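Local coordinates for protein L-hydantoinase (Arthrobacter aurescens, PDB 1GKR) that hydrolyses cyclic amides, opening 5-substituted hydantoins at a two-zinc centre, with a preference for aryl substituents and an enantioselectivity that depends on the substrate, at residues 426-430 with 431-435; 45-49 with 50-54; 299-303 with 304-308; 353-356 with 357-361; 282-285 with 286-290. One frame throughout, in Å; residues are numbered along the deposited sequence.

Along the chain the order is interaction 2, interaction 5, interaction 3, interaction 4, interaction 1. Interactions 1 and 2, with centres about 13 Å apart, are turns in the strand-rich part of the chain, where strands 51-62 and 418-428 both pair with strand 389-393. Interaction 4 starts helix 357-372, whose first turn packs on residues 51-54 of interaction 2, centres about 17 Å apart. Its centre lies about 10 Å from that of interaction 3, the end of helix 291-303, and the two touch. Interaction 5, directly before helix 291-303, lies beside the zinc centre, its centre about 34 Å from that of interaction 1. The set thus runs from the strand-rich part through TIM-barrel helices to the active site.

Interaction 1: 426-430 with 431-435; sequences TMVRG and TVVAE
With CG1 of Val-433 beside its backbone N and CG2 set between N and the carbonyl carbon (chi1 -61°), the two methyls fork over separate residues of the preceding strand. CG1 reaches Val-428 CG1 at 3.5 Å, while CG2 lies 3.4 Å from Thr-426 OG1; in both cases the side chains cross at about a right angle. Further along, the methyl CG2 of Thr-426 touches CB of Ala-434 at 3.6 Å. Met-427 goes to the other face: CB sits against the carbonyl O of Thr-431, and the chain bends at chi3 to leave CE loosely beside Val-432 CG2, 4.4 Å away. These residues form the beta hairpin of strands 418-428 and 431-435, closed by a type I' turn from Val-428 to Thr-431. Val-428 and Thr-431 form a hydrogen-bonded pair, the N-H of each bonding to the carbonyl O of the other. Gly-430 sits in the turn at positive phi, where a side chain would press on the carbonyl O of Arg-429. Below the turn a classic beta bulge sets Val-433 and Ala-434 together opposite Thr-426. The carbonyl O of Thr-426 is therefore gripped twice, by Val-433 N at 3.0 Å and Ala-434 N at 3.2 Å, both donors in the carbonyl plane. Thr-426 N returns a bond to Ala-434 O. Arg-429 turns its charge away from the hairpin partner, to a salt bridge with Asp-120 and a cation-pi contact with Phe-445. Val-428 and Val-433 also pack on Phe-445, and Thr-426 and Val-428 meet Thr-88 of strand 87-92.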
loop_
_atom_site.group_PDB
_atom_site.type_symbol
_atom_site.label_atom_id
_atom_site.label_comp_id
_atom_site.label_asym_id
_atom_site.label_seq_id
_atom_site.Cartn_x
_atom_site.Cartn_y
_atom_site.Cartn_z
ATOM N N THR A 426 42.381 -19.777 1.926
ATOM C CA THR A 426 41.081 -20.165 2.401
ATOM C C THR A 426 41.265 -21.396 3.254
ATOM O O THR A 426 41.954 -22.338 2.854
ATOM C CB THR A 426 40.074 -20.407 1.230
ATOM O OG1 THR A 426 39.469 -21.694 1.372
ATOM C CG2 THR A 426 40.745 -20.279 -0.109
ATOM N N MET A 427 40.710 -21.359 4.461
ATOM C CA MET A 427 40.822 -22.503 5.342
ATOM C C MET A 427 39.485 -22.902 5.912
ATOM O O MET A 427 38.610 -22.053 6.144
ATOM C CB MET A 427 41.801 -22.237 6.496
ATOM C CG MET A 427 41.338 -21.280 7.586
ATOM S SD MET A 427 42.210 -21.552 9.194
ATOM C CE MET A 427 43.825 -20.926 8.859
ATOM N N VAL A 428 39.307 -24.207 6.095
ATOM C CA VAL A 428 38.080 -24.687 6.698
ATOM C C VAL A 428 38.483 -25.550 7.883
ATOM O O VAL A 428 39.417 -26.357 7.791
ATOM C CB VAL A 428 37.155 -25.453 5.691
ATOM C CG1 VAL A 428 37.735 -25.388 4.319
ATOM C CG2 VAL A 428 36.903 -26.877 6.158
ATOM N N ARG A 429 37.793 -25.333 9.004
ATOM C CA ARG A 429 38.050 -26.043 10.244
ATOM C C ARG A 429 39.531 -26.048 10.634
ATOM O O ARG A 429 40.110 -27.077 11.003
ATOM C CB ARG A 429 37.484 -27.458 10.162
ATOM C CG ARG A 429 35.983 -27.477 10.323
ATOM C CD ARG A 429 35.387 -28.859 10.111
ATOM N NE ARG A 429 35.493 -29.288 8.722
ATOM C CZ ARG A 429 36.420 -30.120 8.263
ATOM N NH1 ARG A 429 37.325 -30.621 9.087
ATOM N NH2 ARG A 429 36.449 -30.442 6.976
ATOM N N GLY A 430 40.140 -24.873 10.543
ATOM C CA GLY A 430 41.527 -24.742 10.925
ATOM C C GLY A 430 42.600 -25.239 9.975
ATOM O O GLY A 430 43.780 -25.163 10.318
ATOM N N THR A 431 42.255 -25.755 8.800
ATOM C CA THR A 431 43.340 -26.194 7.935
ATOM C C THR A 431 43.298 -25.499 6.570
ATOM O O THR A 431 42.228 -25.293 5.990
ATOM C CB THR A 431 43.385 -27.763 7.822
ATOM O OG1 THR A 431 43.036 -28.171 6.500
ATOM C CG2 THR A 431 42.442 -28.420 8.837
ATOM N N VAL A 432 44.463 -25.089 6.078
ATOM C CA VAL A 432 44.519 -24.388 4.802
ATOM C C VAL A 432 44.197 -25.341 3.667
ATOM O O VAL A 432 44.943 -26.288 3.423
ATOM C CB VAL A 432 45.908 -23.776 4.557
ATOM C CG1 VAL A 432 45.905 -22.982 3.251
ATOM C CG2 VAL A 432 46.279 -22.880 5.711
ATOM N N VAL A 433 43.082 -25.097 2.979
ATOM C CA VAL A 433 42.681 -25.962 1.874
ATOM C C VAL A 433 43.103 -25.364 0.545
ATOM O O VAL A 433 43.236 -26.068 -0.445
ATOM C CB VAL A 433 41.155 -26.203 1.837
ATOM C CG1 VAL A 433 40.692 -26.899 3.113
ATOM C CG2 VAL A 433 40.445 -24.896 1.645
ATOM N N ALA A 434 43.313 -24.062 0.516
ATOM C CA ALA A 434 43.737 -23.441 -0.716
ATOM C C ALA A 434 44.563 -22.243 -0.354
ATOM O O ALA A 434 44.207 -21.463 0.531
ATOM C CB ALA A 434 42.545 -23.027 -1.546
ATOM N N GLU A 435 45.694 -22.118 -1.022
ATOM C CA GLU A 435 46.571 -21.002 -0.777
ATOM C C GLU A 435 47.059 -20.557 -2.131
ATOM O O GLU A 435 47.571 -21.355 -2.907
ATOM C CB GLU A 435 47.726 -21.424 0.120
ATOM C CG GLU A 435 48.801 -20.378 0.271
ATOM C CD GLU A 435 49.591 -20.551 1.550
ATOM O OE1 GLU A 435 49.934 -21.707 1.891
ATOM O OE2 GLU A 435 49.872 -19.527 2.212
#

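Interaction 2: 45-49 with 50-54; sequences IDAGG and KFVMP
A type I' beta turn from Ala-47 to Lys-50 links strand 44-46 to strand 51-62, and an Asx turn leads into it. Lys-50 closes the turn through its backbone N, which meets Ala-47 O at 3.1 Å. Its side chain then folds back over the same oxygen: CG lies 3.2 Å from Ala-47 O, and the bend at chi4 (65°) curls NZ round to a second, weak bond with Ala-47 O at 3.3 Å. A leucine at Lys-50 would probably keep the backbone bond but leave Ala-47 O without its weak ammonium partner. Both central residues of the turn, Gly-48 and Gly-49, have positive phi; at Gly-49 a CB would be pushed against the carbonyl O of Gly-48. Before the turn, Asp-46 OD1 takes the N-H of Gly-48 at 2.6 Å on its anti side, and it also accepts from Asn-8. Across the turn, Ala-47 CB touches the methyl CG2 of Val-52 at 4.1 Å. The two strands do not pair here but are held by others: Ile-45 and Ala-47 bond by backbone to strand 2-7, and Lys-50 to Arg-10 of strand 9-13. Val-52 packs on Leu-389 of strand 389-393, while Phe-51 and Met-53 lie against the start of helix 357-372.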
loop_
_atom_site.group_PDB
_atom_site.type_symbol
_atom_site.label_atom_id
_atom_site.label_comp_id
_atom_site.label_asym_id
_atom_site.label_seq_id
_atom_site.Cartn_x
_atom_site.Cartn_y
_atom_site.Cartn_z
ATOM N N ILE A 45 49.977 -17.805 11.058
ATOM C CA ILE A 45 49.696 -17.143 9.801
ATOM C C ILE A 45 49.619 -15.650 10.074
ATOM O O ILE A 45 48.904 -15.212 10.977
ATOM C CB ILE A 45 48.336 -17.561 9.221
ATOM C CG1 ILE A 45 48.189 -19.084 9.201
ATOM C CG2 ILE A 45 48.188 -16.973 7.833
ATOM C CD1 ILE A 45 48.915 -19.738 8.089
ATOM N N ASP A 46 50.345 -14.860 9.300
ATOM C CA ASP A 46 50.302 -13.421 9.487
ATOM C C ASP A 46 49.466 -12.847 8.363
ATOM O O ASP A 46 49.857 -12.931 7.199
ATOM C CB ASP A 46 51.699 -12.820 9.416
ATOM C CG ASP A 46 51.750 -11.390 9.945
ATOM O OD1 ASP A 46 50.790 -10.615 9.714
ATOM O OD2 ASP A 46 52.765 -11.043 10.586
ATOM N N ALA A 47 48.319 -12.266 8.701
ATOM C CA ALA A 47 47.448 -11.682 7.686
ATOM C C ALA A 47 48.010 -10.333 7.236
ATOM O O ALA A 47 47.596 -9.778 6.215
ATOM C CB ALA A 47 46.033 -11.516 8.240
ATOM N N GLY A 48 48.955 -9.811 8.015
ATOM C CA GLY A 48 49.579 -8.545 7.686
ATOM C C GLY A 48 48.609 -7.393 7.563
ATOM O O GLY A 48 48.854 -6.442 6.818
ATOM N N GLY A 49 47.497 -7.476 8.286
ATOM C CA GLY A 49 46.516 -6.412 8.242
ATOM C C GLY A 49 45.526 -6.458 7.095
ATOM O O GLY A 49 44.800 -5.480 6.863
ATOM N N LYS A 50 45.487 -7.565 6.356
ATOM C CA LYS A 50 44.524 -7.660 5.262
ATOM C C LYS A 50 43.173 -8.012 5.865
ATOM O O LYS A 50 43.086 -8.421 7.028
ATOM C CB LYS A 50 44.931 -8.735 4.256
ATOM C CG LYS A 50 46.296 -8.513 3.636
ATOM C CD LYS A 50 46.463 -9.313 2.348
ATOM C CE LYS A 50 47.927 -9.538 2.031
ATOM N NZ LYS A 50 48.536 -10.394 3.093
ATOM N N PHE A 51 42.115 -7.841 5.090
ATOM C CA PHE A 51 40.794 -8.180 5.584
ATOM C C PHE A 51 40.629 -9.690 5.704
ATOM O O PHE A 51 41.037 -10.451 4.814
ATOM C CB PHE A 51 39.726 -7.638 4.646
ATOM C CG PHE A 51 39.619 -6.161 4.667
ATOM C CD1 PHE A 51 39.125 -5.507 5.794
ATOM C CD2 PHE A 51 40.053 -5.406 3.584
ATOM C CE1 PHE A 51 39.068 -4.118 5.841
ATOM C CE2 PHE A 51 40.004 -4.015 3.615
ATOM C CZ PHE A 51 39.509 -3.367 4.749
ATOM N N VAL A 52 40.048 -10.122 6.817
ATOM C CA VAL A 52 39.784 -11.531 7.025
ATOM C C VAL A 52 38.273 -11.652 7.205
ATOM O O VAL A 52 37.682 -10.893 7.964
ATOM C CB VAL A 52 40.509 -12.059 8.270
ATOM C CG1 VAL A 52 40.065 -13.488 8.568
ATOM C CG2 VAL A 52 42.007 -12.027 8.036
ATOM N N MET A 53 37.646 -12.584 6.490
ATOM C CA MET A 53 36.199 -12.776 6.583
ATOM C C MET A 53 35.865 -14.250 6.741
ATOM O O MET A 53 36.712 -15.115 6.509
ATOM C CB MET A 53 35.503 -12.235 5.334
ATOM C CG MET A 53 35.873 -12.969 4.068
ATOM S SD MET A 53 35.041 -12.299 2.622
ATOM C CE MET A 53 33.587 -13.259 2.601
ATOM N N PRO A 54 34.625 -14.563 7.152
ATOM C CA PRO A 54 34.262 -15.974 7.312
ATOM C C PRO A 54 34.177 -16.620 5.938
ATOM O O PRO A 54 33.985 -15.925 4.934
ATOM C CB PRO A 54 32.893 -15.909 7.992
ATOM C CG PRO A 54 32.897 -14.561 8.652
ATOM C CD PRO A 54 33.536 -13.692 7.621
#

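Interaction 3: 299-303 with 304-308; sequences EQLEN and GLIDT
Gln-300 O accepts the N-H of Leu-305 at 2.9 Å. One residue on, Gly-304 N donates to Leu-301 O at 3.2 Å. Together with the positive phi of Gly-304, this pair of bonds makes a Schellman motif at the C-terminal end of helix 291-303. At these backbone angles a CB on Gly-304 would run into the carbonyl O of Asn-303. Leu-301 O has a second partner in a water, which donates to it at 2.7 Å and donates also to Ile-306 O, tying the last helical turn to the chain that leaves it. Outside this polar core the side chains close up. CB of Leu-305 sits on CB of Gln-300 at 3.9 Å, the two side chains running across each other. In Leu-305, chi1 (-77°) and chi2 together bring CD2 to 4.0 Å from Gln-300 NE2 and CD1 to 4.1 Å from Asn-303 CB. The amide of Gln-300 is taken up elsewhere, NE2 donating to Glu-247 and to the carbonyl of Pro-243. Ile-306 points back toward the helix, its CB 4.3 Å from Leu-301 CD2 and its CD1 near Leu-301 N. Leu-305 also meets Val-246 and His-250 of helix 243-254. The chemistry implies a helix ended by its own backbone and one water: the carbonyls of Gln-300 and Leu-301 are both satisfied, and the apolar residues after Gly-304 pack back against the last turn as the chain heads for strand 308-309.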
loop_
_atom_site.group_PDB
_atom_site.type_symbol
_atom_site.label_atom_id
_atom_site.label_comp_id
_atom_site.label_asym_id
_atom_site.label_seq_id
_atom_site.Cartn_x
_atom_site.Cartn_y
_atom_site.Cartn_z
ATOM N N GLU A 299 21.395 -1.206 -5.903
ATOM C CA GLU A 299 20.998 -0.347 -4.794
ATOM C C GLU A 299 20.336 -1.210 -3.727
ATOM O O GLU A 299 20.637 -1.117 -2.541
ATOM C CB GLU A 299 20.005 0.702 -5.260
ATOM C CG GLU A 299 20.610 1.856 -6.017
ATOM C CD GLU A 299 19.546 2.811 -6.535
ATOM O OE1 GLU A 299 18.608 3.126 -5.761
ATOM O OE2 GLU A 299 19.652 3.246 -7.707
ATOM N N GLN A 300 19.430 -2.066 -4.167
ATOM C CA GLN A 300 18.727 -2.938 -3.251
ATOM C C GLN A 300 19.699 -3.809 -2.468
ATOM O O GLN A 300 19.481 -4.089 -1.288
ATOM C CB GLN A 300 17.743 -3.803 -4.030
ATOM C CG GLN A 300 16.780 -2.989 -4.863
ATOM C CD GLN A 300 15.759 -3.850 -5.550
ATOM O OE1 GLN A 300 16.108 -4.813 -6.237
ATOM N NE2 GLN A 300 14.489 -3.511 -5.380
ATOM N N LEU A 301 20.778 -4.224 -3.124
ATOM C CA LEU A 301 21.768 -5.075 -2.483
ATOM C C LEU A 301 22.412 -4.349 -1.312
ATOM O O LEU A 301 22.346 -4.804 -0.174
ATOM C CB LEU A 301 22.850 -5.477 -3.487
ATOM C CG LEU A 301 23.598 -6.805 -3.330
ATOM C CD1 LEU A 301 25.045 -6.580 -3.715
ATOM C CD2 LEU A 301 23.508 -7.335 -1.925
ATOM N N GLU A 302 23.028 -3.208 -1.591
ATOM C CA GLU A 302 23.690 -2.445 -0.543
ATOM C C GLU A 302 22.706 -1.965 0.511
ATOM O O GLU A 302 23.071 -1.800 1.674
ATOM C CB GLU A 302 24.436 -1.250 -1.148
ATOM C CG GLU A 302 25.183 -0.342 -0.151
ATOM C CD GLU A 302 26.227 -1.058 0.722
ATOM O OE1 GLU A 302 26.966 -1.934 0.216
ATOM O OE2 GLU A 302 26.322 -0.719 1.925
ATOM N N ASN A 303 21.455 -1.763 0.118
ATOM C CA ASN A 303 20.465 -1.281 1.060
ATOM C C ASN A 303 19.760 -2.330 1.911
ATOM O O ASN A 303 18.928 -1.996 2.753
ATOM C CB ASN A 303 19.444 -0.416 0.330
ATOM C CG ASN A 303 20.016 0.936 -0.056
ATOM O OD1 ASN A 303 20.635 1.603 0.767
ATOM N ND2 ASN A 303 19.810 1.348 -1.301
ATOM N N GLY A 304 20.079 -3.598 1.697
ATOM C CA GLY A 304 19.465 -4.630 2.508
ATOM C C GLY A 304 18.209 -5.323 2.017
ATOM O O GLY A 304 17.644 -6.109 2.772
ATOM N N LEU A 305 17.759 -5.058 0.791
ATOM C CA LEU A 305 16.561 -5.727 0.286
ATOM C C LEU A 305 16.845 -7.128 -0.255
ATOM O O LEU A 305 15.932 -7.929 -0.456
ATOM C CB LEU A 305 15.888 -4.900 -0.800
ATOM C CG LEU A 305 15.081 -3.719 -0.274
ATOM C CD1 LEU A 305 16.019 -2.723 0.357
ATOM C CD2 LEU A 305 14.321 -3.081 -1.404
ATOM N N ILE A 306 18.111 -7.423 -0.503
ATOM C CA ILE A 306 18.478 -8.734 -0.994
ATOM C C ILE A 306 19.104 -9.488 0.167
ATOM O O ILE A 306 20.168 -9.134 0.642
ATOM C CB ILE A 306 19.435 -8.595 -2.164
ATOM C CG1 ILE A 306 18.675 -7.940 -3.323
ATOM C CG2 ILE A 306 20.007 -9.944 -2.528
ATOM C CD1 ILE A 306 19.435 -7.863 -4.607
ATOM N N ASP A 307 18.432 -10.532 0.621
ATOM C CA ASP A 307 18.889 -11.298 1.771
ATOM C C ASP A 307 20.113 -12.179 1.614
ATOM O O ASP A 307 20.964 -12.211 2.501
ATOM C CB ASP A 307 17.727 -12.128 2.300
ATOM C CG ASP A 307 16.542 -11.271 2.643
ATOM O OD1 ASP A 307 16.673 -10.500 3.615
ATOM O OD2 ASP A 307 15.500 -11.344 1.942
ATOM N N THR A 308 20.205 -12.907 0.507
ATOM C CA THR A 308 21.351 -13.782 0.290
ATOM C C THR A 308 21.804 -13.789 -1.157
ATOM O O THR A 308 21.066 -13.422 -2.072
ATOM C CB THR A 308 21.033 -15.247 0.648
ATOM O OG1 THR A 308 20.042 -15.738 -0.262
ATOM C CG2 THR A 308 20.521 -15.369 2.075
HETATM O O HOH W 1 20.765 -6.759 0.813
#

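Interaction 4: 353-356 with 357-361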
loop_
_atom_site.group_PDB
_atom_site.type_symbol
_atom_site.label_atom_id
_atom_site.label_comp_id
_atom_site.label_asym_id
_atom_site.label_seq_id
_atom_site.Cartn_x
_atom_site.Cartn_y
_atom_site.Cartn_z
ATOM N N GLY A 353 33.206 0.519 -5.024
ATOM C CA GLY A 353 32.445 1.357 -4.120
ATOM C C GLY A 353 30.947 1.216 -4.023
ATOM O O GLY A 353 30.329 1.993 -3.307
ATOM N N ARG A 354 30.336 0.263 -4.718
ATOM C CA ARG A 354 28.884 0.137 -4.601
ATOM C C ARG A 354 28.386 -0.961 -3.647
ATOM O O ARG A 354 27.200 -1.276 -3.623
ATOM C CB ARG A 354 28.243 -0.009 -5.986
ATOM C CG ARG A 354 28.896 -1.010 -6.863
ATOM C CD ARG A 354 29.032 -0.453 -8.259
ATOM N NE ARG A 354 27.776 -0.430 -9.006
ATOM C CZ ARG A 354 27.510 -1.240 -10.029
ATOM N NH1 ARG A 354 28.412 -2.146 -10.422
ATOM N NH2 ARG A 354 26.354 -1.119 -10.679
ATOM N N LEU A 355 29.292 -1.514 -2.848
ATOM C CA LEU A 355 28.950 -2.543 -1.879
ATOM C C LEU A 355 29.959 -2.514 -0.745
ATOM O O LEU A 355 31.163 -2.472 -0.992
ATOM C CB LEU A 355 28.960 -3.935 -2.519
ATOM C CG LEU A 355 28.622 -5.109 -1.583
ATOM C CD1 LEU A 355 27.254 -4.928 -0.957
ATOM C CD2 LEU A 355 28.650 -6.399 -2.376
ATOM N N SER A 356 29.485 -2.535 0.496
ATOM C CA SER A 356 30.411 -2.515 1.615
ATOM C C SER A 356 30.803 -3.932 1.997
ATOM O O SER A 356 30.037 -4.885 1.780
ATOM C CB SER A 356 29.788 -1.817 2.813
ATOM O OG SER A 356 28.624 -2.489 3.234
ATOM N N LEU A 357 32.009 -4.077 2.537
ATOM C CA LEU A 357 32.483 -5.383 2.954
ATOM C C LEU A 357 31.521 -5.972 3.969
ATOM O O LEU A 357 31.229 -7.167 3.931
ATOM C CB LEU A 357 33.873 -5.283 3.582
ATOM C CG LEU A 357 35.053 -5.502 2.639
ATOM C CD1 LEU A 357 36.357 -5.120 3.311
ATOM C CD2 LEU A 357 35.077 -6.952 2.238
ATOM N N GLU A 358 31.024 -5.129 4.869
ATOM C CA GLU A 358 30.118 -5.582 5.910
ATOM C C GLU A 358 28.866 -6.205 5.342
ATOM O O GLU A 358 28.409 -7.238 5.823
ATOM C CB GLU A 358 29.739 -4.429 6.843
ATOM C CG GLU A 358 30.897 -3.885 7.677
ATOM C CD GLU A 358 31.582 -2.690 7.037
ATOM O OE1 GLU A 358 31.734 -2.673 5.795
ATOM O OE2 GLU A 358 31.978 -1.767 7.785
ATOM N N ARG A 359 28.302 -5.580 4.317
ATOM C CA ARG A 359 27.091 -6.112 3.715
ATOM C C ARG A 359 27.385 -7.409 2.952
ATOM O O ARG A 359 26.601 -8.364 2.997
ATOM C CB ARG A 359 26.477 -5.077 2.787
ATOM C CG ARG A 359 25.325 -5.628 1.998
ATOM C CD ARG A 359 24.061 -4.877 2.290
ATOM N NE ARG A 359 23.515 -5.193 3.600
ATOM C CZ ARG A 359 22.797 -4.337 4.323
ATOM N NH1 ARG A 359 22.548 -3.114 3.868
ATOM N NH2 ARG A 359 22.318 -4.703 5.501
ATOM N N LEU A 360 28.523 -7.435 2.259
ATOM C CA LEU A 360 28.927 -8.608 1.502
ATOM C C LEU A 360 28.990 -9.811 2.420
ATOM O O LEU A 360 28.493 -10.881 2.086
ATOM C CB LEU A 360 30.293 -8.387 0.855
ATOM C CG LEU A 360 30.786 -9.503 -0.073
ATOM C CD1 LEU A 360 31.694 -8.924 -1.136
ATOM C CD2 LEU A 360 31.511 -10.562 0.722
ATOM N N VAL A 361 29.603 -9.642 3.582
ATOM C CA VAL A 361 29.700 -10.749 4.520
ATOM C C VAL A 361 28.328 -11.175 5.036
ATOM O O VAL A 361 28.095 -12.347 5.328
ATOM C CB VAL A 361 30.624 -10.385 5.704
ATOM C CG1 VAL A 361 30.422 -11.340 6.868
ATOM C CG2 VAL A 361 32.055 -10.454 5.238
#
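Ser-356 and Arg-359 meet hydroxyl to backbone at the N-cap of helix 357-372. With chi1 near +60°, Ser-356 OG stands over the first turn and accepts from Arg-359 N at 3.3 Å, with Arg-359 CB alongside at 3.4 Å. Leu-355, one residue before the cap, sends its two methyls in different directions. CD1 goes to the aliphatic root of Arg-359, 3.6 Å from CG, and CD2 to Leu-360, 4.1 Å from CB; the leucine lies crosswise to each partner. The pairing of Leu-355 with Leu-360 across the capping residue is a hydrophobic staple. Arg-359 starts toward the loop, but its bends at chi2 and chi3 carry the guanidinium away, to Glu-302 O at the end of helix 291-303 and to a salt bridge with Glu-362. Glu-302 also bonds to the capping residue, its OE1 accepting from Ser-356 N. A valine at Ser-356 would probably leave Arg-359 N without its capping acceptor and put a methyl near that N-H. Leu-355 is further covered by Met-345 of helix 341-350 and Leu-301 of helix 291-303, and Leu-360 by Met-345 and by Met-53 of strand 51-62. The first regular bond of the helix runs from Leu-360 N to Ser-356 O, 3.0 Å long and nearly straight at 164°.

Interaction 5: 282-285 with 286-290; sequences MKVA and PPVRS
Pro-286 and Ala-285 are joined by a cis peptide bond, which brings their CA atoms to 3.0 Å and folds the chain sharply back on itself. As a result residues 282-284 and 287-288 run side by side, with Val-284 and Val-288 on facing arms. The carbonyl O of Pro-286 lies 3.3 Å from Val-284 CG1, a methyl that chi1 of 82° turns in over the bend. The same methyl approaches Val-288 CG2. That CG2, beside the backbone N of Val-288, also touches Met-282 CG at 4.1 Å, the methionine lying athwart the valine. Deeper in the bend, Pro-287 CA offers a CA-H...O contact to Val-284 O. Direct hydrogen bonds between the arms are absent; instead a water donates to Met-282 O at 2.8 Å and accepts from Val-288 N at 3.0 Å, satisfying both backbone groups in this buried place. The two carbonyls near the bend find phenols, Val-284 O that of Tyr-208 and Pro-286 O that of Tyr-267. The bend reaches the metal centre: between nearest atoms, the side chain of Pro-286 lies about 3 Å from that of His-239 and about 5 Å from a zinc ion, and the side chain of Ala-285 about 4 Å from that of His-183, both histidines being zinc ligands. Around it, helix 205-211 meets Ala-285 and Pro-287 through Tyr-208, helix 214-231 meets Pro-286 through Glu-217, and Ser-290 caps the start of helix 291-303.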
loop_
_atom_site.group_PDB
_atom_site.type_symbol
_atom_site.label_atom_id
_atom_site.label_comp_id
_atom_site.label_asym_id
_atom_site.label_seq_id
_atom_site.Cartn_x
_atom_site.Cartn_y
_atom_site.Cartn_z
ATOM N N MET A 282 25.363 -17.089 -21.171
ATOM C CA MET A 282 24.708 -16.178 -20.260
ATOM C C MET A 282 23.250 -16.601 -20.153
ATOM O O MET A 282 22.465 -15.995 -19.430
ATOM C CB MET A 282 24.812 -14.784 -20.851
ATOM C CG MET A 282 24.052 -13.733 -20.136
ATOM S SD MET A 282 23.765 -12.357 -21.245
ATOM C CE MET A 282 25.251 -12.354 -22.094
ATOM N N LYS A 283 22.884 -17.645 -20.891
ATOM C CA LYS A 283 21.511 -18.121 -20.856
ATOM C C LYS A 283 21.272 -18.857 -19.560
ATOM O O LYS A 283 21.789 -19.956 -19.353
ATOM C CB LYS A 283 21.217 -19.059 -22.014
ATOM C CG LYS A 283 19.764 -19.451 -22.057
ATOM C CD LYS A 283 19.472 -20.374 -23.207
ATOM C CE LYS A 283 18.055 -20.885 -23.135
ATOM N NZ LYS A 283 17.817 -21.890 -24.189
ATOM N N VAL A 284 20.475 -18.251 -18.692
ATOM C CA VAL A 284 20.187 -18.846 -17.404
ATOM C C VAL A 284 18.690 -18.635 -17.111
ATOM O O VAL A 284 18.018 -17.902 -17.838
ATOM C CB VAL A 284 21.119 -18.186 -16.360
ATOM C CG1 VAL A 284 20.550 -16.881 -15.916
ATOM C CG2 VAL A 284 21.390 -19.133 -15.213
ATOM N N ALA A 285 18.143 -19.288 -16.091
ATOM C CA ALA A 285 16.714 -19.110 -15.789
ATOM C C ALA A 285 16.506 -18.882 -14.318
ATOM O O ALA A 285 16.935 -19.703 -13.502
ATOM C CB ALA A 285 15.930 -20.316 -16.204
ATOM N N PRO A 286 15.838 -17.775 -13.952
ATOM C CA PRO A 286 15.267 -16.731 -14.812
ATOM C C PRO A 286 16.334 -16.007 -15.617
ATOM O O PRO A 286 17.502 -15.979 -15.233
ATOM C CB PRO A 286 14.615 -15.769 -13.825
ATOM C CG PRO A 286 14.442 -16.564 -12.615
ATOM C CD PRO A 286 15.669 -17.411 -12.546
ATOM N N PRO A 287 15.932 -15.373 -16.726
ATOM C CA PRO A 287 16.840 -14.634 -17.608
ATOM C C PRO A 287 17.504 -13.445 -16.925
ATOM O O PRO A 287 16.960 -12.872 -15.971
ATOM C CB PRO A 287 15.924 -14.168 -18.735
ATOM C CG PRO A 287 14.793 -15.141 -18.708
ATOM C CD PRO A 287 14.556 -15.327 -17.246
ATOM N N VAL A 288 18.686 -13.083 -17.414
ATOM C CA VAL A 288 19.384 -11.918 -16.899
ATOM C C VAL A 288 18.544 -10.773 -17.438
ATOM O O VAL A 288 18.038 -10.842 -18.559
ATOM C CB VAL A 288 20.797 -11.827 -17.457
ATOM C CG1 VAL A 288 21.409 -10.489 -17.119
ATOM C CG2 VAL A 288 21.634 -12.937 -16.872
ATOM N N ARG A 289 18.373 -9.728 -16.644
ATOM C CA ARG A 289 17.547 -8.613 -17.064
ATOM C C ARG A 289 18.283 -7.396 -17.632
ATOM O O ARG A 289 19.496 -7.418 -17.836
ATOM C CB ARG A 289 16.651 -8.203 -15.902
ATOM C CG ARG A 289 15.253 -8.796 -15.963
ATOM C CD ARG A 289 15.162 -10.309 -15.848
ATOM N NE ARG A 289 14.183 -10.800 -16.819
ATOM C CZ ARG A 289 13.266 -11.739 -16.590
ATOM N NH1 ARG A 289 13.166 -12.325 -15.410
ATOM N NH2 ARG A 289 12.446 -12.102 -17.562
ATOM N N SER A 290 17.534 -6.327 -17.876
ATOM C CA SER A 290 18.085 -5.100 -18.461
ATOM C C SER A 290 19.051 -4.288 -17.604
ATOM O O SER A 290 19.059 -4.385 -16.371
ATOM C CB SER A 290 16.953 -4.168 -18.890
ATOM O OG SER A 290 16.555 -3.352 -17.806
HETATM O O HOH W 2 19.838 -14.998 -19.453
#